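Local structure of putative isomerase (2PPG) at residues Pro279-Arg284 with His311-Ile316; Arg272-Met277 with Gly305-Val310. The protein is a putative isomerase of the mandelate racemase/muconate lactonizing enzyme family in the enolase superfamily, with a barrel domain of the TIM type. All coordinates share one frame; numbering follows the deposited sequence.

Interaction 1 of 2, residues Pro279-Arg284 with His311-Ile316; sequences PRVARR and HHIKVI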
ATOM      1  N   PRO A 279       2.005  -8.268  14.345  1.00 37.91           N
ATOM      2  CA  PRO A 279       0.957  -8.086  13.350  1.00 36.57           C
ATOM      3  C   PRO A 279      -0.086  -7.072  13.765  1.00 35.53           C
ATOM      4  O   PRO A 279      -0.549  -6.294  12.934  1.00 42.69           O
ATOM      5  CB  PRO A 279       0.332  -9.473  13.260  1.00 38.93           C
ATOM      6  CG  PRO A 279       1.454 -10.393  13.643  1.00 38.52           C
ATOM      7  CD  PRO A 279       2.072  -9.669  14.793  1.00 36.90           C
ATOM      8  N   ARG A 280      -0.439  -7.052  15.042  1.00 33.66           N
ATOM      9  CA  ARG A 280      -1.449  -6.110  15.517  1.00 35.75           C
ATOM     10  C   ARG A 280      -0.990  -4.645  15.494  1.00 38.38           C
ATOM     11  O   ARG A 280      -1.795  -3.763  15.193  1.00 38.74           O
ATOM     12  CB  ARG A 280      -1.991  -6.502  16.901  1.00 34.30           C
ATOM     13  CG  ARG A 280      -2.976  -7.697  16.900  1.00 32.20           C
ATOM     14  CD  ARG A 280      -2.253  -9.045  16.880  1.00 31.46           C
ATOM     15  NE  ARG A 280      -3.155 -10.191  17.013  1.00 32.46           N
ATOM     16  CZ  ARG A 280      -2.775 -11.464  16.927  1.00 29.90           C
ATOM     17  NH1 ARG A 280      -1.509 -11.776  16.708  1.00 31.95           N
ATOM     18  NH2 ARG A 280      -3.665 -12.435  17.056  1.00 31.82           N
ATOM     19  N   VAL A 281       0.283  -4.372  15.807  1.00 39.18           N
ATOM     20  CA  VAL A 281       0.761  -2.985  15.724  1.00 38.68           C
ATOM     21  C   VAL A 281       0.999  -2.588  14.271  1.00 36.43           C
ATOM     22  O   VAL A 281       0.708  -1.454  13.874  1.00 32.34           O
ATOM     23  CB  VAL A 281       2.010  -2.663  16.615  1.00 41.66           C
ATOM     24  CG1 VAL A 281       2.118  -3.625  17.780  1.00 39.57           C
ATOM     25  CG2 VAL A 281       3.289  -2.625  15.801  1.00 40.11           C
ATOM     26  N   ALA A 282       1.480  -3.544  13.478  1.00 33.55           N
ATOM     27  CA  ALA A 282       1.655  -3.343  12.043  1.00 32.99           C
ATOM     28  C   ALA A 282       0.362  -2.860  11.412  1.00 32.84           C
ATOM     29  O   ALA A 282       0.384  -1.976  10.573  1.00 35.02           O
ATOM     30  CB  ALA A 282       2.139  -4.631  11.362  1.00 31.40           C
ATOM     31  N   ARG A 283      -0.772  -3.419  11.830  1.00 34.80           N
ATOM     32  CA  ARG A 283      -2.059  -2.982  11.283  1.00 33.44           C
ATOM     33  C   ARG A 283      -2.680  -1.782  12.004  1.00 32.85           C
ATOM     34  O   ARG A 283      -3.847  -1.464  11.772  1.00 29.26           O
ATOM     35  CB  ARG A 283      -3.051  -4.143  11.228  1.00 33.43           C
ATOM     36  CG  ARG A 283      -2.777  -5.154  10.121  1.00 40.53           C
ATOM     37  CD  ARG A 283      -3.068  -4.596   8.719  1.00 45.01           C
ATOM     38  NE  ARG A 283      -4.444  -4.112   8.523  1.00 49.17           N
ATOM     39  CZ  ARG A 283      -5.499  -4.901   8.301  1.00 50.65           C
ATOM     40  NH1 ARG A 283      -5.344  -6.222   8.269  1.00 47.57           N
ATOM     41  NH2 ARG A 283      -6.714  -4.374   8.119  1.00 48.00           N
ATOM     42  N   ARG A 284      -1.901  -1.125  12.862  1.00 34.92           N
ATOM     43  CA  ARG A 284      -2.387  -0.020  13.708  1.00 37.87           C
ATOM     44  C   ARG A 284      -3.656  -0.403  14.470  1.00 39.27           C
ATOM     45  O   ARG A 284      -4.616   0.376  14.560  1.00 38.31           O
ATOM     46  CB  ARG A 284      -2.612   1.263  12.889  1.00 41.01           C
ATOM     47  CG  ARG A 284      -1.330   1.959  12.428  1.00 43.17           C
ATOM     48  N   HIS A 311       6.870   1.542  19.985  1.00 32.41           N
ATOM     49  CA  HIS A 311       5.762   1.819  19.075  1.00 30.75           C
ATOM     50  C   HIS A 311       4.669   2.714  19.638  1.00 29.61           C
ATOM     51  O   HIS A 311       3.575   2.776  19.075  1.00 29.67           O
ATOM     52  CB  HIS A 311       5.185   0.522  18.511  1.00 30.57           C
ATOM     53  CG  HIS A 311       6.006  -0.046  17.401  1.00 31.93           C
ATOM     54  ND1 HIS A 311       5.915   0.415  16.107  1.00 33.15           N
ATOM     55  CD2 HIS A 311       6.966  -1.004  17.396  1.00 33.21           C
ATOM     56  CE1 HIS A 311       6.776  -0.245  15.347  1.00 35.20           C
ATOM     57  NE2 HIS A 311       7.424  -1.112  16.104  1.00 32.40           N
ATOM     58  N   HIS A 312       4.978   3.399  20.738  1.00 26.66           N
ATOM     59  CA  HIS A 312       4.089   4.397  21.357  1.00 30.39           C
ATOM     60  C   HIS A 312       2.703   3.902  21.697  1.00 29.70           C
ATOM     61  O   HIS A 312       1.703   4.490  21.282  1.00 33.73           O
ATOM     62  CB  HIS A 312       4.017   5.659  20.497  1.00 31.08           C
ATOM     63  CG  HIS A 312       5.359   6.248  20.242  1.00 31.01           C
ATOM     64  ND1 HIS A 312       6.184   5.793  19.236  1.00 31.16           N
ATOM     65  CD2 HIS A 312       6.059   7.189  20.914  1.00 28.15           C
ATOM     66  CE1 HIS A 312       7.325   6.453  19.281  1.00 34.38           C
ATOM     67  NE2 HIS A 312       7.273   7.309  20.287  1.00 33.81           N
ATOM     68  N   ILE A 313       2.662   2.825  22.468  1.00 25.69           N
ATOM     69  CA  ILE A 313       1.427   2.164  22.852  1.00 23.41           C
ATOM     70  C   ILE A 313       1.407   2.055  24.382  1.00 26.12           C
ATOM     71  O   ILE A 313       2.432   1.796  24.999  1.00 28.69           O
ATOM     72  CB  ILE A 313       1.336   0.803  22.158  1.00 25.42           C
ATOM     73  CG1 ILE A 313       1.029   1.009  20.673  1.00 27.52           C
ATOM     74  CG2 ILE A 313       0.298  -0.092  22.805  1.00 27.58           C
ATOM     75  CD1 ILE A 313       1.083  -0.242  19.856  1.00 31.90           C
ATOM     76  N   LYS A 314       0.255   2.315  24.990  1.00 30.31           N
ATOM     77  CA  LYS A 314       0.102   2.257  26.437  1.00 31.44           C
ATOM     78  C   LYS A 314       0.087   0.814  26.920  1.00 30.56           C
ATOM     79  O   LYS A 314      -0.418  -0.085  26.237  1.00 31.52           O
ATOM     80  CB  LYS A 314      -1.188   2.977  26.863  1.00 36.38           C
ATOM     81  CG  LYS A 314      -1.001   4.281  27.635  1.00 40.12           C
ATOM     82  CD  LYS A 314       0.175   5.099  27.108  1.00 44.03           C
ATOM     83  CE  LYS A 314       0.603   6.175  28.097  1.00 48.00           C
ATOM     84  NZ  LYS A 314       1.010   5.575  29.415  1.00 53.01           N
ATOM     85  N   VAL A 315       0.648   0.594  28.102  1.00 28.73           N
ATOM     86  CA  VAL A 315       0.628  -0.727  28.715  1.00 25.90           C
ATOM     87  C   VAL A 315      -0.299  -0.717  29.923  1.00 26.19           C
ATOM     88  O   VAL A 315      -0.052   0.002  30.889  1.00 33.55           O
ATOM     89  CB  VAL A 315       2.036  -1.181  29.175  1.00 28.08           C
ATOM     90  CG1 VAL A 315       2.002  -2.645  29.598  1.00 29.52           C
ATOM     91  CG2 VAL A 315       3.060  -0.998  28.070  1.00 26.81           C
ATOM     92  N   ILE A 316      -1.385  -1.478  29.856  1.00 21.87           N
ATOM     93  CA  ILE A 316      -2.234  -1.676  31.015  1.00 25.80           C
ATOM     94  C   ILE A 316      -2.344  -3.171  31.337  1.00 25.96           C
ATOM     95  O   ILE A 316      -3.219  -3.863  30.829  1.00 27.58           O
ATOM     96  CB  ILE A 316      -3.628  -1.010  30.851  1.00 26.57           C
ATOM     97  CG1 ILE A 316      -3.471   0.485  30.569  1.00 26.36           C
ATOM     98  CG2 ILE A 316      -4.443  -1.209  32.119  1.00 23.19           C
ATOM     99  CD1 ILE A 316      -4.758   1.194  30.231  1.00 25.62           C
TER
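One face of the H311 imidazole carries the CG2 methyl of V281, which sits over the middle of the ring, 4.1 Å from its centroid and 11° off the normal: a CH-pi contact. Within the ring, ND1 comes nearest, 4.0 Å from V281 CG2. NE2 of H311 is hydrogen-bonded to the OH of Y307 of a neighbouring subunit, while Y307 of the same chain meets the ring with its plane inclined by about 35°. The CB of H311 points toward 279-284, and CG, anti to the carbonyl carbon (chi1 -79°), carries the ring on with its face to the methyl; the side chains of V281 and H311 run at about a right angle. The other methyl of V281, CG1, takes the second partner, lying 4.1 Å from CD1 at the tip of I313; that tip also reaches V281 CB at 4.2 Å. V281 thus divides its two methyls between an aromatic face and an aliphatic end. Both backbones turn here. R284, with positive phi, is the C-prime residue of a Schellman motif closing helix 274-282, in which R284 N bonds to V281 O at 2.8 Å; H312 plays the same part at the end of helix 293-310. The chain then enters strand 314-315, which pairs with strand 288-289 of the barrel. No hydrogen bond links 279-284 to 311-316, and the shared surface is small, 109 Å². The attraction is therefore dispersion and CH-pi, with NE2 of H311 committed to the subunit interface while the ring face serves the packing within the chain.

Interaction 2 of 2, residues Arg272-Met277 with Gly305-Val310; sequences RTVHDM and GAYAHV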
ATOM      1  N   ARG A 272       1.222 -14.815  23.867  1.00 27.15           N
ATOM      2  CA  ARG A 272       2.241 -15.535  24.608  1.00 31.19           C
ATOM      3  C   ARG A 272       3.623 -14.924  24.445  1.00 34.05           C
ATOM      4  O   ARG A 272       4.433 -14.972  25.374  1.00 33.20           O
ATOM      5  CB  ARG A 272       2.260 -17.008  24.200  1.00 31.68           C
ATOM      6  CG  ARG A 272       0.991 -17.755  24.576  1.00 31.77           C
ATOM      7  CD  ARG A 272       0.780 -17.794  26.092  1.00 28.19           C
ATOM      8  NE  ARG A 272      -0.122 -18.885  26.445  1.00 28.54           N
ATOM      9  CZ  ARG A 272      -1.449 -18.797  26.441  1.00 27.40           C
ATOM     10  NH1 ARG A 272      -2.049 -17.656  26.115  1.00 26.16           N
ATOM     11  NH2 ARG A 272      -2.175 -19.862  26.749  1.00 26.01           N
ATOM     12  N   THR A 273       3.894 -14.368  23.265  1.00 33.56           N
ATOM     13  CA  THR A 273       5.179 -13.730  22.987  1.00 32.89           C
ATOM     14  C   THR A 273       5.017 -12.380  22.284  1.00 35.89           C
ATOM     15  O   THR A 273       3.937 -12.038  21.772  1.00 32.34           O
ATOM     16  CB  THR A 273       6.062 -14.587  22.072  1.00 32.51           C
ATOM     17  OG1 THR A 273       5.425 -14.699  20.803  1.00 30.17           O
ATOM     18  CG2 THR A 273       6.308 -15.987  22.658  1.00 32.27           C
ATOM     19  N   VAL A 274       6.119 -11.632  22.237  1.00 35.00           N
ATOM     20  CA  VAL A 274       6.187 -10.386  21.490  1.00 31.84           C
ATOM     21  C   VAL A 274       5.834 -10.607  20.012  1.00 35.29           C
ATOM     22  O   VAL A 274       5.382  -9.690  19.322  1.00 42.17           O
ATOM     23  CB  VAL A 274       7.579  -9.726  21.658  1.00 31.55           C
ATOM     24  CG1 VAL A 274       8.706 -10.670  21.191  1.00 32.74           C
ATOM     25  CG2 VAL A 274       7.647  -8.374  20.945  1.00 30.60           C
ATOM     26  N   HIS A 275       6.015 -11.830  19.530  1.00 35.50           N
ATOM     27  CA  HIS A 275       5.670 -12.155  18.146  1.00 35.10           C
ATOM     28  C   HIS A 275       4.178 -11.988  17.859  1.00 34.65           C
ATOM     29  O   HIS A 275       3.803 -11.468  16.813  1.00 35.47           O
ATOM     30  CB  HIS A 275       6.178 -13.548  17.769  1.00 32.76           C
ATOM     31  CG  HIS A 275       7.662 -13.681  17.880  1.00 38.16           C
ATOM     32  ND1 HIS A 275       8.534 -12.930  17.120  1.00 41.68           N
ATOM     33  CD2 HIS A 275       8.432 -14.454  18.682  1.00 40.92           C
ATOM     34  CE1 HIS A 275       9.778 -13.239  17.444  1.00 42.16           C
ATOM     35  NE2 HIS A 275       9.743 -14.165  18.387  1.00 43.97           N
ATOM     36  N   ASP A 276       3.330 -12.395  18.797  1.00 34.13           N
ATOM     37  CA  ASP A 276       1.892 -12.153  18.668  1.00 35.63           C
ATOM     38  C   ASP A 276       1.573 -10.679  18.490  1.00 33.83           C
ATOM     39  O   ASP A 276       0.614 -10.343  17.817  1.00 33.96           O
ATOM     40  CB  ASP A 276       1.128 -12.706  19.877  1.00 36.02           C
ATOM     41  CG  ASP A 276       1.323 -14.189  20.046  1.00 36.54           C
ATOM     42  OD1 ASP A 276       1.453 -14.877  19.021  1.00 37.58           O
ATOM     43  OD2 ASP A 276       1.357 -14.674  21.193  1.00 40.74           O
HETATM   44  N   MSE A 277       2.397  -9.808  19.076  1.00 35.92           N
HETATM   45  CA  MSE A 277       2.158  -8.356  19.037  1.00 39.10           C
HETATM   46  C   MSE A 277       2.373  -7.673  17.681  1.00 36.73           C
HETATM   47  O   MSE A 277       1.586  -6.816  17.278  1.00 33.50           O
HETATM   48  CB  MSE A 277       3.020  -7.650  20.076  1.00 37.47           C
HETATM   49  CG  MSE A 277       2.564  -6.243  20.320  1.00 38.58           C
HETATM   50 SE   MSE A 277       3.360  -5.372  21.861  1.00 48.84          SE
HETATM   51  CE  MSE A 277       2.488  -3.613  21.690  1.00 38.95           C
ATOM     52  N   GLY A 305       6.445  -5.076  26.545  1.00 26.45           N
ATOM     53  CA  GLY A 305       6.551  -3.710  27.056  1.00 26.25           C
ATOM     54  C   GLY A 305       7.524  -2.853  26.265  1.00 29.77           C
ATOM     55  O   GLY A 305       7.213  -1.721  25.918  1.00 31.60           O
ATOM     56  N   ALA A 306       8.708  -3.390  25.976  1.00 33.16           N
ATOM     57  CA  ALA A 306       9.709  -2.660  25.176  1.00 30.99           C
ATOM     58  C   ALA A 306       9.193  -2.342  23.774  1.00 31.60           C
ATOM     59  O   ALA A 306       9.484  -1.279  23.229  1.00 33.90           O
ATOM     60  CB  ALA A 306      10.993  -3.438  25.086  1.00 23.66           C
ATOM     61  N   TYR A 307       8.428  -3.265  23.197  1.00 28.98           N
ATOM     62  CA  TYR A 307       7.825  -3.033  21.900  1.00 29.25           C
ATOM     63  C   TYR A 307       6.749  -1.935  21.951  1.00 28.28           C
ATOM     64  O   TYR A 307       6.665  -1.116  21.054  1.00 27.48           O
ATOM     65  CB  TYR A 307       7.246  -4.331  21.351  1.00 34.03           C
ATOM     66  CG  TYR A 307       7.190  -4.400  19.837  1.00 34.87           C
ATOM     67  CD1 TYR A 307       8.321  -4.743  19.092  1.00 32.48           C
ATOM     68  CD2 TYR A 307       5.997  -4.150  19.154  1.00 33.98           C
ATOM     69  CE1 TYR A 307       8.271  -4.817  17.710  1.00 35.31           C
ATOM     70  CE2 TYR A 307       5.930  -4.223  17.774  1.00 35.28           C
ATOM     71  CZ  TYR A 307       7.072  -4.552  17.053  1.00 37.50           C
ATOM     72  OH  TYR A 307       7.007  -4.612  15.677  1.00 37.78           O
ATOM     73  N   ALA A 308       5.937  -1.911  23.001  1.00 27.34           N
ATOM     74  CA  ALA A 308       4.927  -0.866  23.130  1.00 31.88           C
ATOM     75  C   ALA A 308       5.569   0.514  23.276  1.00 31.09           C
ATOM     76  O   ALA A 308       5.052   1.494  22.766  1.00 31.81           O
ATOM     77  CB  ALA A 308       4.020  -1.145  24.309  1.00 33.87           C
ATOM     78  N   HIS A 309       6.694   0.563  23.983  1.00 33.17           N
ATOM     79  CA  HIS A 309       7.489   1.769  24.170  1.00 35.66           C
ATOM     80  C   HIS A 309       7.970   2.308  22.827  1.00 35.42           C
ATOM     81  O   HIS A 309       7.645   3.433  22.428  1.00 35.39           O
ATOM     82  CB  HIS A 309       8.692   1.428  25.043  1.00 41.99           C
ATOM     83  CG  HIS A 309       9.603   2.584  25.304  1.00 48.98           C
ATOM     84  ND1 HIS A 309       9.416   3.452  26.358  1.00 52.40           N
ATOM     85  CD2 HIS A 309      10.716   3.010  24.659  1.00 50.55           C
ATOM     86  CE1 HIS A 309      10.371   4.366  26.349  1.00 53.24           C
ATOM     87  NE2 HIS A 309      11.172   4.119  25.329  1.00 53.13           N
ATOM     88  N   VAL A 310       8.753   1.484  22.142  1.00 31.77           N
ATOM     89  CA  VAL A 310       9.180   1.751  20.780  1.00 34.32           C
ATOM     90  C   VAL A 310       8.017   2.215  19.892  1.00 34.41           C
ATOM     91  O   VAL A 310       8.160   3.176  19.144  1.00 32.57           O
ATOM     92  CB  VAL A 310       9.834   0.492  20.154  1.00 34.93           C
ATOM     93  CG1 VAL A 310       9.841   0.584  18.650  1.00 37.57           C
ATOM     94  CG2 VAL A 310      11.239   0.312  20.670  1.00 35.62           C
TER
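M277, a selenomethionine on helix 274-282, touches Y307 and A308 of helix 293-310. Its CB leads to CG, placed anti to the backbone N (chi1 -165°) and 4.2 Å from CD2 of Y307. SE comes next, 4.0 Å from the same Y307 CD2 and 4.1 Å from Y307 CB; it lies oblique to the ring, 67° off the normal, in a Met-aromatic contact. The extended chain ends at CE, which packs 3.9 Å from CB of A308. The M277 and Y307 side chains lie alongside each other, running antiparallel. V274 adds its CG2 methyl, 4.1 Å from CB of Y307 and likewise oblique to the ring, its side chain crossing that of Y307 at about a right angle. T273 is the N-cap of helix 274-282 and forms a capping box with D276: T273 N bonds to D276 OD2 at 3.3 Å, from above the carboxylate plane, and T273 OG1 accepts a weak bond from H275 N. D276 OD2 also takes R272 N, at 2.7 Å. V310 of a neighbouring subunit packs on V274 and Y307. All four touching residues are buried, so these two segments meet through apolar and selenium-aromatic packing, without a hydrogen bond between them.

How the interactions relate
Interactions 1 and 2 have centres 8 Å apart and join the same two neighbouring parts of the barrel domain. Their segments alternate along the chain: 272-277 at the start and 279-284 at the end of helix 274-282, then 305-310 closing helix 293-310, and last 311-316, which leads into strand 314-315. Strand 288-289 falls between the helices and pairs in parallel with 314-315. The probable backbone bond I313 N to A308 O, 2.8 Å, part of the Schellman motif ending helix 293-310, spans the contacts; V281 CG2 packs 3.7 Å from Y307 CE2, and I313 CD1 lies 4.1 Å from M277 CE. Together they form one continuous packing layer between successive beta-alpha units, bordered by another subunit.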